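HIGH affinity ribose transport protein RBSD (Bacillus subtilis, PDB 1OGD) probably catalyses the interconversion of the beta-pyranose and beta-furanose forms of D-ribose, and binds beta-D-ribopyranose as a homodecamer built from two pentamers. Local coordinates at residues A[21-26]-A[124-129]. Numbering follows the deposited sequence.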
loop_
_atom_site.group_PDB
_atom_site.type_symbol
_atom_site.label_atom_id
_atom_site.label_comp_id
_atom_site.label_asym_id
_atom_site.label_seq_id
_atom_site.Cartn_x
_atom_site.Cartn_y
_atom_site.Cartn_z
ATOM N N THR A 21 -22.069 6.436 -19.925
ATOM C CA THR A 21 -22.921 6.251 -18.744
ATOM C C THR A 21 -22.257 6.466 -17.380
ATOM O O THR A 21 -22.951 6.461 -16.360
ATOM C CB THR A 21 -23.657 4.863 -18.718
ATOM O OG1 THR A 21 -22.731 3.807 -18.436
ATOM C CG2 THR A 21 -24.350 4.601 -20.046
ATOM N N ASP A 22 -20.938 6.658 -17.345
ATOM C CA ASP A 22 -20.272 6.910 -16.067
ATOM C C ASP A 22 -20.825 8.221 -15.521
ATOM O O ASP A 22 -21.276 9.079 -16.284
ATOM C CB ASP A 22 -18.751 7.023 -16.221
ATOM C CG ASP A 22 -18.087 5.687 -16.526
ATOM O OD1 ASP A 22 -18.699 4.628 -16.269
ATOM O OD2 ASP A 22 -16.942 5.705 -17.015
ATOM N N LYS A 23 -20.781 8.378 -14.202
ATOM C CA LYS A 23 -21.324 9.567 -13.560
ATOM C C LYS A 23 -20.359 10.292 -12.636
ATOM O O LYS A 23 -19.515 9.673 -11.982
ATOM C CB LYS A 23 -22.563 9.181 -12.748
ATOM C CG LYS A 23 -23.615 8.413 -13.534
ATOM C CD LYS A 23 -24.658 7.818 -12.606
ATOM C CE LYS A 23 -25.709 7.022 -13.371
ATOM N NZ LYS A 23 -25.120 5.929 -14.209
ATOM N N ILE A 24 -20.478 11.616 -12.605
ATOM C CA ILE A 24 -19.680 12.429 -11.703
ATOM C C ILE A 24 -20.700 13.328 -11.017
ATOM O O ILE A 24 -21.782 13.569 -11.556
ATOM C CB ILE A 24 -18.612 13.298 -12.418
ATOM C CG1 ILE A 24 -19.271 14.319 -13.336
ATOM C CG2 ILE A 24 -17.645 12.410 -13.190
ATOM C CD1 ILE A 24 -18.276 15.304 -13.914
ATOM N N VAL A 25 -20.365 13.815 -9.830
ATOM C CA VAL A 25 -21.280 14.659 -9.082
ATOM C C VAL A 25 -20.684 16.032 -8.812
ATOM O O VAL A 25 -19.497 16.147 -8.512
ATOM C CB VAL A 25 -21.635 13.999 -7.718
ATOM C CG1 VAL A 25 -22.636 14.864 -6.949
ATOM C CG2 VAL A 25 -22.201 12.603 -7.945
ATOM N N ILE A 26 -21.500 17.072 -8.955
ATOM C CA ILE A 26 -21.070 18.430 -8.648
ATOM C C ILE A 26 -21.898 18.709 -7.410
ATOM O O ILE A 26 -23.122 18.586 -7.439
ATOM C CB ILE A 26 -21.436 19.433 -9.755
ATOM C CG1 ILE A 26 -20.703 19.068 -11.049
ATOM C CG2 ILE A 26 -21.024 20.836 -9.327
ATOM C CD1 ILE A 26 -21.152 19.870 -12.260
ATOM N N ILE A 124 -25.900 15.329 -10.869
ATOM C CA ILE A 124 -25.104 14.237 -11.397
ATOM C C ILE A 124 -25.091 14.367 -12.914
ATOM O O ILE A 124 -26.148 14.508 -13.541
ATOM C CB ILE A 124 -25.719 12.868 -11.030
ATOM C CG1 ILE A 124 -25.523 12.595 -9.537
ATOM C CG2 ILE A 124 -25.092 11.765 -11.876
ATOM C CD1 ILE A 124 -26.233 11.340 -9.048
ATOM N N LEU A 125 -23.900 14.347 -13.500
ATOM C CA LEU A 125 -23.780 14.424 -14.951
ATOM C C LEU A 125 -23.462 13.023 -15.447
ATOM O O LEU A 125 -22.488 12.408 -15.007
ATOM C CB LEU A 125 -22.656 15.380 -15.360
ATOM C CG LEU A 125 -22.737 16.822 -14.859
ATOM C CD1 LEU A 125 -21.556 17.611 -15.403
ATOM C CD2 LEU A 125 -24.052 17.449 -15.293
ATOM N N GLN A 126 -24.297 12.508 -16.342
ATOM C CA GLN A 126 -24.083 11.179 -16.894
ATOM C C GLN A 126 -23.408 11.313 -18.252
ATOM O O GLN A 126 -23.940 11.949 -19.166
ATOM C CB GLN A 126 -25.411 10.438 -17.037
ATOM C CG GLN A 126 -25.241 8.949 -17.277
ATOM C CD GLN A 126 -26.560 8.211 -17.318
ATOM O OE1 GLN A 126 -27.143 8.013 -18.385
ATOM N NE2 GLN A 126 -27.050 7.811 -16.148
ATOM N N ALA A 127 -22.232 10.706 -18.372
ATOM C CA ALA A 127 -21.435 10.764 -19.591
ATOM C C ALA A 127 -22.098 10.187 -20.835
ATOM O O ALA A 127 -22.687 9.107 -20.803
ATOM C CB ALA A 127 -20.096 10.069 -19.361
ATOM N N GLY A 128 -21.984 10.919 -21.937
ATOM C CA GLY A 128 -22.542 10.447 -23.189
ATOM C C GLY A 128 -21.430 9.795 -23.983
ATOM O O GLY A 128 -20.431 9.361 -23.408
ATOM N N VAL A 129 -21.587 9.719 -25.299
ATOM C CA VAL A 129 -20.562 9.120 -26.145
ATOM C C VAL A 129 -20.289 10.039 -27.341
ATOM O O VAL A 129 -21.189 10.748 -27.807
ATOM C CB VAL A 129 -20.999 7.705 -26.607
ATOM C CG1 VAL A 129 -22.230 7.797 -27.484
ATOM C CG2 VAL A 129 -19.851 7.003 -27.318
#
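Two antiparallel strands at the centre of the six-stranded mixed sheet, 23-27 and 123-127, lie side by side here, pairing Lys23 with Gln126, Ile24 with Leu125 and Val25 with Ile124. Ile24 and Leu125 form the hydrogen-bonded pair: Leu125 N reaches Ile24 O at 3.0 Å, and Ile24 N returns to Leu125 O at 3.2 Å. The ladder runs on past the start of strand 23-27, where Ala127 N gives a nearly straight bond (174°) to Asp22 O at 2.8 Å and Thr21 N bonds Ala127 O at 2.9 Å. On the face of Lys23, Val25 and Ile124, Val25 CG2 meets Ile124 CG1 at 3.7 Å. The other branch of Ile124, CG2, set anti to its own N (chi1 -72° for CG1), lies against Lys23 CB at 3.7 Å. Lys23 runs alongside Gln126, pointing the same way, and a bend at its last torsion (chi4 56°) brings NZ back to Thr21 O at 3.1 Å, almost in line with that carbonyl. Phe101 and Leu104 of helix 98-104 pack on Ile124. On the opposite face, Ile24 CG1 leans on Leu125 CB, and Ile26 CD1 reaches Leu125 CD1 at 3.9 Å; Leu58 of helix 51-61 packs on both Ile24 and Leu125. Helices thus sandwich this buried strand pair, while its Thr21 end adjoins His20, the inferred proton donor, and packs on Pro32 of a neighbouring subunit. The arrangement is that of a central antiparallel ladder in the layered alpha/beta fold of the RbsD/FucU family, with a bound beta-D-ribopyranose near its Thr21 end.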